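PDB 7N7Z: acetyl-CoA C-acetyltransferase from Syntrophomonas wolfei subsp. wolfei, which probably catalyses the reversible, Claisen-type condensation of two acetyl-CoA molecules to acetoacetyl-CoA and coenzyme A. Local coordinates for residues B[7-12]-B[263-268]; B[56-61]-B[86-91]; B[127-132]-B[141-146]. One frame throughout, in Å; residues are numbered along the deposited sequence.

Contact 1 of 3, residues B[7-12]-B[263-268]; sequences EVVVVG and MSKKKC
Val9 and Met263 face each other as an antiparallel hydrogen-bonded pair: Val9 N donates to Met263 O at 2.6 Å and Met263 N to Val9 O at 2.8 Å. Two residues on, Lys265 N, already in the first turn of helix 265-270, reaches Glu7 O at 2.8 Å. Ser264 makes the switch from strand to helix; as N-cap its hydroxyl, set between the backbone N and the carbonyl carbon (chi1 71°), stands where OG can accept from Lys267 N at 3.0 Å, which a short side chain does well.

Apolar contacts fill the face carrying Val9 and Met263. The long, flexible Met263 crosses Val11 at about a right angle, its SD 3.7 Å from Val11 CG2, and Cys268 SG meets the same methyl at 3.9 Å. Branched valines suit this buried strand.

The charged chains of Glu7 and Lys265 run side by side at the margin. Glu7 OE2 touches the Lys265 CD methylene at 3.6 Å, while Glu7 OE1 salt-bridges Lys278.

Strand 8-20 thus lies in the middle of the mixed sheet, between 254-264 and 277-285, as the last in the 3-2-4-5-1 strand order that the N-terminal half of the thiolase fold has.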
loop_
_atom_site.group_PDB
_atom_site.type_symbol
_atom_site.label_atom_id
_atom_site.label_comp_id
_atom_site.label_asym_id
_atom_site.label_seq_id
_atom_site.Cartn_x
_atom_site.Cartn_y
_atom_site.Cartn_z
ATOM N N GLU B 7 39.609 21.145 23.464
ATOM C CA GLU B 7 38.481 22.063 23.517
ATOM C C GLU B 7 37.848 22.151 22.135
ATOM O O GLU B 7 38.550 22.172 21.120
ATOM C CB GLU B 7 38.924 23.452 23.979
ATOM C CG GLU B 7 38.970 23.623 25.488
ATOM C CD GLU B 7 39.710 24.878 25.911
ATOM O OE1 GLU B 7 39.166 25.640 26.737
ATOM O OE2 GLU B 7 40.835 25.102 25.418
ATOM N N VAL B 8 36.519 22.198 22.099
ATOM C CA VAL B 8 35.765 22.209 20.852
ATOM C C VAL B 8 35.058 23.548 20.711
ATOM O O VAL B 8 34.561 24.109 21.694
ATOM C CB VAL B 8 34.755 21.046 20.798
ATOM C CG1 VAL B 8 34.048 21.020 19.452
ATOM C CG2 VAL B 8 35.462 19.722 21.066
ATOM N N VAL B 9 35.013 24.057 19.478
ATOM C CA VAL B 9 34.359 25.319 19.169
ATOM C C VAL B 9 33.456 25.122 17.958
ATOM O O VAL B 9 33.613 24.177 17.181
ATOM C CB VAL B 9 35.372 26.455 18.897
ATOM C CG1 VAL B 9 36.198 26.742 20.141
ATOM C CG2 VAL B 9 36.275 26.102 17.719
ATOM N N VAL B 10 32.499 26.035 17.808
ATOM C CA VAL B 10 31.617 26.087 16.649
ATOM C C VAL B 10 32.063 27.250 15.776
ATOM O O VAL B 10 32.269 28.364 16.275
ATOM C CB VAL B 10 30.143 26.245 17.062
ATOM C CG1 VAL B 10 29.232 26.057 15.855
ATOM C CG2 VAL B 10 29.794 25.263 18.167
ATOM N N VAL B 11 32.208 26.995 14.479
ATOM C CA VAL B 11 32.709 28.000 13.552
ATOM C C VAL B 11 31.647 28.472 12.566
ATOM O O VAL B 11 31.769 29.591 12.044
ATOM C CB VAL B 11 33.949 27.479 12.794
ATOM C CG1 VAL B 11 34.518 28.553 11.884
ATOM C CG2 VAL B 11 35.008 27.009 13.778
ATOM N N GLY B 12 30.624 27.676 12.297
ATOM C CA GLY B 12 29.559 28.084 11.398
ATOM C C GLY B 12 28.253 27.449 11.814
ATOM O O GLY B 12 28.225 26.321 12.318
ATOM N N MET B 263 34.868 22.329 15.519
ATOM C CA MET B 263 36.309 22.240 15.354
ATOM C C MET B 263 36.987 22.221 16.713
ATOM O O MET B 263 36.486 22.795 17.685
ATOM C CB MET B 263 36.860 23.419 14.547
ATOM C CG MET B 263 36.665 23.300 13.056
ATOM S SD MET B 263 37.426 24.672 12.171
ATOM C CE MET B 263 36.260 24.864 10.825
ATOM N N SER B 264 38.139 21.560 16.767
ATOM C CA SER B 264 39.039 21.748 17.893
ATOM C C SER B 264 39.528 23.190 17.903
ATOM O O SER B 264 39.759 23.793 16.850
ATOM C CB SER B 264 40.222 20.785 17.799
ATOM O OG SER B 264 41.093 21.153 16.744
ATOM N N LYS B 265 39.663 23.754 19.105
ATOM C CA LYS B 265 40.139 25.128 19.232
ATOM C C LYS B 265 41.425 25.342 18.445
ATOM O O LYS B 265 41.605 26.383 17.802
ATOM C CB LYS B 265 40.357 25.463 20.708
ATOM C CG LYS B 265 40.173 26.932 21.066
ATOM C CD LYS B 265 40.506 27.172 22.533
ATOM C CE LYS B 265 40.488 28.649 22.891
ATOM N NZ LYS B 265 39.110 29.129 23.209
ATOM N N LYS B 266 42.329 24.362 18.477
ATOM C CA LYS B 266 43.627 24.525 17.835
ATOM C C LYS B 266 43.542 24.399 16.319
ATOM O O LYS B 266 44.346 25.012 15.608
ATOM C CB LYS B 266 44.613 23.503 18.399
ATOM C CG LYS B 266 44.961 23.743 19.863
ATOM C CD LYS B 266 45.684 22.549 20.476
ATOM C CE LYS B 266 46.937 22.973 21.233
ATOM N NZ LYS B 266 47.953 21.882 21.294
ATOM N N LYS B 267 42.591 23.618 15.802
ATOM C CA LYS B 267 42.418 23.544 14.355
ATOM C C LYS B 267 41.812 24.831 13.812
ATOM O O LYS B 267 42.173 25.283 12.719
ATOM C CB LYS B 267 41.546 22.345 13.985
ATOM C CG LYS B 267 41.410 22.111 12.482
ATOM C CD LYS B 267 42.717 21.628 11.855
ATOM C CE LYS B 267 42.625 21.582 10.336
ATOM N NZ LYS B 267 43.848 21.001 9.713
ATOM N N CYS B 268 40.883 25.433 14.558
ATOM C CA CYS B 268 40.315 26.709 14.136
ATOM C C CYS B 268 41.386 27.790 14.081
ATOM O O CYS B 268 41.382 28.638 13.180
ATOM C CB CYS B 268 39.187 27.116 15.084
ATOM S SG CYS B 268 38.395 28.676 14.649
#

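Contact 2 of 3, residues B[56-61]-B[86-91]; sequences VGATCL and CMVSQN
Thr59 meets Met87 because its first torsion (chi1 -162°) swings OG1 away from the backbone N, toward strand 113-121 where Val119 O accepts its hydrogen bond, and leaves the methyl CG2 to face Met87. Met87, extended through its first two torsions (chi1 -177°, chi2 166°), carries SD to 3.6 Å from Thr59 CG2. A threonine thus serves two neighbours, one polar and one apolar.

From Val56 and Cys86 onward the two backbones pair in parallel. Gly57 N donates to Cys86 O at 2.9 Å, and Gly57 O receives Val88 N at 2.8 Å; the bond from Thr59 N to Val88 O is weak. Gly57 presents only its backbone on the face where Met87 projects. On the other face Val56, Cys86, Ala58 and Val88 form an apolar patch: Val56 CG1 lies 3.8 Å from Cys86 SG and 4.0 Å from Val88 CG1, and helix 94-107 covers the two valines with Ala98. The strands belong to a beta-alpha-beta crossover through helix 69-76, and Met87 to Ser89 also pair with an antiparallel strand of the second subunit, which carries the sheet across the interface.

Past the strands the chemistry turns polar. One water donates to Cys60 O at 2.8 Å and also hydrogen-bonds Ser89 OG, bridging the two segments where they have begun to part. Cys60 SG touches Asn91 OD1 at 3.5 Å, while the amide nitrogen of Asn91 is bound to Gly390 O. An apolar strand core thus gives way to a buried polar end, where the amide of Asn91 is tethered immediately before Cys92, the predicted acyl-carrying nucleophile, and probably helps to set the course of the chain there.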
loop_
_atom_site.group_PDB
_atom_site.type_symbol
_atom_site.label_atom_id
_atom_site.label_comp_id
_atom_site.label_asym_id
_atom_site.label_seq_id
_atom_site.Cartn_x
_atom_site.Cartn_y
_atom_site.Cartn_z
ATOM N N VAL B 56 28.067 14.001 11.004
ATOM C CA VAL B 56 27.163 13.318 11.922
ATOM C C VAL B 56 25.772 13.874 11.652
ATOM O O VAL B 56 25.471 15.021 12.004
ATOM C CB VAL B 56 27.573 13.510 13.387
ATOM C CG1 VAL B 56 26.713 12.646 14.294
ATOM C CG2 VAL B 56 29.048 13.179 13.570
ATOM N N GLY B 57 24.928 13.069 11.010
ATOM C CA GLY B 57 23.613 13.508 10.582
ATOM C C GLY B 57 22.544 13.094 11.576
ATOM O O GLY B 57 22.479 11.935 11.991
ATOM N N ALA B 58 21.704 14.055 11.943
ATOM C CA ALA B 58 20.599 13.828 12.861
ATOM C C ALA B 58 19.278 13.864 12.108
ATOM O O ALA B 58 19.068 14.719 11.242
ATOM C CB ALA B 58 20.590 14.874 13.977
ATOM N N THR B 59 18.397 12.924 12.437
ATOM C CA THR B 59 17.047 12.879 11.896
ATOM C C THR B 59 16.270 11.821 12.661
ATOM O O THR B 59 16.846 10.835 13.129
ATOM C CB THR B 59 17.034 12.564 10.394
ATOM O OG1 THR B 59 15.765 12.935 9.839
ATOM C CG2 THR B 59 17.272 11.079 10.149
ATOM N N CYS B 60 14.961 12.035 12.784
ATOM C CA CYS B 60 14.129 11.089 13.517
ATOM C C CYS B 60 13.516 10.034 12.601
ATOM O O CYS B 60 13.425 8.864 12.990
ATOM C CB CYS B 60 13.031 11.837 14.283
ATOM S SG CYS B 60 11.814 10.775 15.112
ATOM N N LEU B 61 13.110 10.407 11.386
ATOM C CA LEU B 61 12.459 9.489 10.448
ATOM C C LEU B 61 13.328 9.338 9.198
ATOM O O LEU B 61 13.241 10.127 8.252
ATOM C CB LEU B 61 11.038 9.965 10.096
ATOM C CG LEU B 61 9.915 9.539 11.051
ATOM C CD1 LEU B 61 9.636 8.046 10.957
ATOM C CD2 LEU B 61 10.232 9.911 12.484
ATOM N N CYS B 86 27.632 9.011 9.606
ATOM C CA CYS B 86 26.731 8.210 10.420
ATOM C C CYS B 86 25.456 9.006 10.648
ATOM O O CYS B 86 25.429 10.231 10.491
ATOM C CB CYS B 86 27.370 7.815 11.756
ATOM S SG CYS B 86 27.329 9.107 13.015
ATOM N N MET B 87 24.398 8.289 11.015
ATOM C CA MET B 87 23.088 8.869 11.271
ATOM C C MET B 87 22.664 8.508 12.685
ATOM O O MET B 87 22.696 7.332 13.063
ATOM C CB MET B 87 22.059 8.365 10.260
ATOM C CG MET B 87 20.688 8.987 10.412
ATOM S SD MET B 87 19.661 8.673 8.969
ATOM C CE MET B 87 19.305 6.943 9.223
ATOM N N VAL B 88 22.271 9.514 13.460
ATOM C CA VAL B 88 21.936 9.341 14.866
ATOM C C VAL B 88 20.507 9.806 15.087
ATOM O O VAL B 88 20.011 10.708 14.403
ATOM C CB VAL B 88 22.913 10.114 15.782
ATOM C CG1 VAL B 88 23.035 11.557 15.325
ATOM C CG2 VAL B 88 22.472 10.047 17.244
ATOM N N SER B 89 19.844 9.182 16.057
ATOM C CA SER B 89 18.488 9.555 16.427
ATOM C C SER B 89 18.327 9.468 17.935
ATOM O O SER B 89 18.637 8.436 18.540
ATOM C CB SER B 89 17.454 8.654 15.738
ATOM O OG SER B 89 16.139 9.046 16.088
ATOM N N GLN B 90 17.863 10.560 18.534
ATOM C CA GLN B 90 17.386 10.601 19.913
ATOM C C GLN B 90 16.074 11.377 19.962
ATOM O O GLN B 90 15.867 12.268 20.789
ATOM C CB GLN B 90 18.433 11.211 20.844
ATOM C CG GLN B 90 18.170 10.951 22.326
ATOM C CD GLN B 90 19.394 11.181 23.201
ATOM O OE1 GLN B 90 20.521 10.883 22.806
ATOM N NE2 GLN B 90 19.172 11.704 24.403
ATOM N N ASN B 91 15.170 11.032 19.040
ATOM C CA ASN B 91 13.903 11.730 18.844
ATOM C C ASN B 91 14.121 13.241 18.791
ATOM O O ASN B 91 14.810 13.735 17.893
ATOM C CB ASN B 91 12.905 11.337 19.940
ATOM C CG ASN B 91 12.167 10.051 19.618
ATOM O OD1 ASN B 91 11.900 9.748 18.455
ATOM N ND2 ASN B 91 11.828 9.289 20.651
HETATM O O HOH W 1 13.864 7.739 15.483
#

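Contact 3 of 3, residues B[127-132]-B[141-146]; sequences YLLQQA and GKVQDA
Tyr127 lays its ring over Asp145, whose CA sits 3.8 Å from the ring centroid, nearly on the normal, in a CH-pi contact. The two belong to a beta hairpin of strands 127-129 and 141-145, in a region resembling the tetramerisation loop of related thiolases. The Asp145 carboxylate is stacked on the ring with the planes 24° apart; chi1 of -174° puts it opposite its backbone N and so along the ring toward Tyr127 OH. Val143 CG2 meets the ring edge at Tyr127 CD2, 3.7 Å away. An aromatic ring with a hydroxyl suits this place, since Tyr127 OH hydrogen-bonds Gly139 O of the third subunit. Replacing Tyr127 by an alanine would probably uncover Asp145 and leave that carbonyl without its donor. Asp145 also salt-bridges Arg133 of the second subunit.

Leu128 and Gln144 exchange the two backbone bonds of the hairpin: Leu128 N to Gln144 O at 2.9 Å and Gln144 N to Leu128 O at 3.1 Å. On their face Leu128 CG packs against Ala146 CB at 3.8 Å, a small residue opening helix 146-152. On the side of the hairpin that carries Tyr127, Leu129 CD2 lies beside Val143 CB. Where the strands part, water takes over: one molecule accepts from Gln130 N at 3.1 Å and lies 2.7 Å from both Lys142 O and Gln144 OE1, with more acceptors near it than protons.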
loop_
_atom_site.group_PDB
_atom_site.type_symbol
_atom_site.label_atom_id
_atom_site.label_comp_id
_atom_site.label_asym_id
_atom_site.label_seq_id
_atom_site.Cartn_x
_atom_site.Cartn_y
_atom_site.Cartn_z
ATOM N N TYR B 127 4.352 6.521 4.344
ATOM C CA TYR B 127 3.541 5.537 5.044
ATOM C C TYR B 127 4.169 4.160 4.857
ATOM O O TYR B 127 4.873 3.911 3.875
ATOM C CB TYR B 127 2.102 5.538 4.524
ATOM C CG TYR B 127 1.202 6.563 5.183
ATOM C CD1 TYR B 127 1.516 7.917 5.156
ATOM C CD2 TYR B 127 0.038 6.175 5.830
ATOM C CE1 TYR B 127 0.692 8.853 5.758
ATOM C CE2 TYR B 127 -0.792 7.102 6.434
ATOM C CZ TYR B 127 -0.462 8.436 6.396
ATOM O OH TYR B 127 -1.290 9.355 7.000
ATOM N N LEU B 128 3.905 3.264 5.805
ATOM C CA LEU B 128 4.508 1.938 5.816
ATOM C C LEU B 128 3.474 0.859 5.522
ATOM O O LEU B 128 2.317 0.959 5.942
ATOM C CB LEU B 128 5.159 1.636 7.169
ATOM C CG LEU B 128 5.965 2.742 7.846
ATOM C CD1 LEU B 128 6.246 2.361 9.291
ATOM C CD2 LEU B 128 7.256 3.010 7.094
ATOM N N LEU B 129 3.908 -0.177 4.807
ATOM C CA LEU B 129 3.153 -1.418 4.636
ATOM C C LEU B 129 3.963 -2.516 5.322
ATOM O O LEU B 129 4.921 -3.043 4.749
ATOM C CB LEU B 129 2.914 -1.727 3.163
ATOM C CG LEU B 129 2.038 -0.733 2.397
ATOM C CD1 LEU B 129 1.971 -1.113 0.925
ATOM C CD2 LEU B 129 0.642 -0.667 2.998
ATOM N N GLN B 130 3.576 -2.852 6.554
ATOM C CA GLN B 130 4.400 -3.737 7.373
ATOM C C GLN B 130 4.400 -5.165 6.840
ATOM O O GLN B 130 5.434 -5.842 6.870
ATOM C CB GLN B 130 3.918 -3.698 8.824
ATOM C CG GLN B 130 4.864 -4.350 9.824
ATOM C CD GLN B 130 6.217 -3.663 9.894
ATOM O OE1 GLN B 130 6.395 -2.688 10.627
ATOM N NE2 GLN B 130 7.181 -4.174 9.135
ATOM N N GLN B 131 3.260 -5.640 6.342
ATOM C CA GLN B 131 3.123 -7.020 5.897
ATOM C C GLN B 131 3.273 -7.176 4.389
ATOM O O GLN B 131 2.947 -8.240 3.852
ATOM C CB GLN B 131 1.769 -7.577 6.340
ATOM C CG GLN B 131 1.336 -7.124 7.725
ATOM C CD GLN B 131 0.568 -8.194 8.470
ATOM O OE1 GLN B 131 -0.659 -8.268 8.381
ATOM N NE2 GLN B 131 1.287 -9.032 9.209
ATOM N N ALA B 132 3.766 -6.150 3.693
ATOM C CA ALA B 132 3.866 -6.231 2.241
ATOM C C ALA B 132 4.922 -7.235 1.796
ATOM O O ALA B 132 4.780 -7.848 0.732
ATOM C CB ALA B 132 4.179 -4.854 1.658
ATOM N N GLY B 141 -5.296 -5.144 6.896
ATOM C CA GLY B 141 -4.179 -4.709 7.705
ATOM C C GLY B 141 -4.255 -3.215 7.935
ATOM O O GLY B 141 -5.322 -2.614 7.774
ATOM N N LYS B 142 -3.133 -2.599 8.294
ATOM C CA LYS B 142 -3.060 -1.162 8.506
ATOM C C LYS B 142 -1.962 -0.577 7.634
ATOM O O LYS B 142 -0.857 -1.127 7.565
ATOM C CB LYS B 142 -2.788 -0.831 9.977
ATOM C CG LYS B 142 -3.899 -1.250 10.927
ATOM C CD LYS B 142 -3.966 -0.341 12.150
ATOM C CE LYS B 142 -4.574 1.016 11.815
ATOM N NZ LYS B 142 -6.023 0.920 11.474
ATOM N N VAL B 143 -2.275 0.525 6.960
ATOM C CA VAL B 143 -1.266 1.353 6.309
ATOM C C VAL B 143 -0.916 2.459 7.301
ATOM O O VAL B 143 -1.749 3.313 7.617
ATOM C CB VAL B 143 -1.755 1.906 4.963
ATOM C CG1 VAL B 143 -3.127 2.564 5.085
ATOM C CG2 VAL B 143 -0.737 2.878 4.379
ATOM N N GLN B 144 0.313 2.428 7.808
ATOM C CA GLN B 144 0.687 3.158 9.011
ATOM C C GLN B 144 1.331 4.492 8.668
ATOM O O GLN B 144 2.200 4.565 7.792
ATOM C CB GLN B 144 1.651 2.327 9.859
ATOM C CG GLN B 144 0.970 1.416 10.860
ATOM C CD GLN B 144 1.928 0.421 11.477
ATOM O OE1 GLN B 144 2.273 -0.586 10.862
ATOM N NE2 GLN B 144 2.365 0.702 12.698
ATOM N N ASP B 145 0.908 5.541 9.371
ATOM C CA ASP B 145 1.576 6.836 9.314
ATOM C C ASP B 145 2.845 6.747 10.152
ATOM O O ASP B 145 2.783 6.741 11.386
ATOM C CB ASP B 145 0.647 7.936 9.818
ATOM C CG ASP B 145 1.235 9.322 9.638
ATOM O OD1 ASP B 145 2.462 9.424 9.435
ATOM O OD2 ASP B 145 0.472 10.307 9.696
ATOM N N ALA B 146 4.000 6.671 9.486
ATOM C CA ALA B 146 5.253 6.452 10.202
ATOM C C ALA B 146 5.575 7.600 11.150
ATOM O O ALA B 146 6.191 7.381 12.199
ATOM C CB ALA B 146 6.396 6.252 9.208
HETATM O O HOH W 2 4.746 -1.010 11.711
HETATM O O HOH W 3 1.710 -1.235 8.347
#

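How the contacts relate
Contacts 1 and 2 reach the same mixed sheet of the N-terminal thiolase half, with centres 22 Å apart and nearest atoms about 11 Å apart; contact 1 ties strand 8-20 to strand 254-264, while contact 2 lies at the sheet's edge within this chain. Contact 3 stands off on a hairpin, 44 Å from contact 1 by centres and on the opposite side of the chain's centre. It does touch contact 2: Leu61 CD1 packs on Ala146 O at 3.7 Å, and both meet the second subunit. Only contact 2 approaches the predicted active site, with the Asn91 side chain about 4 Å from that of Cys92 and about 7 Å from that of His358.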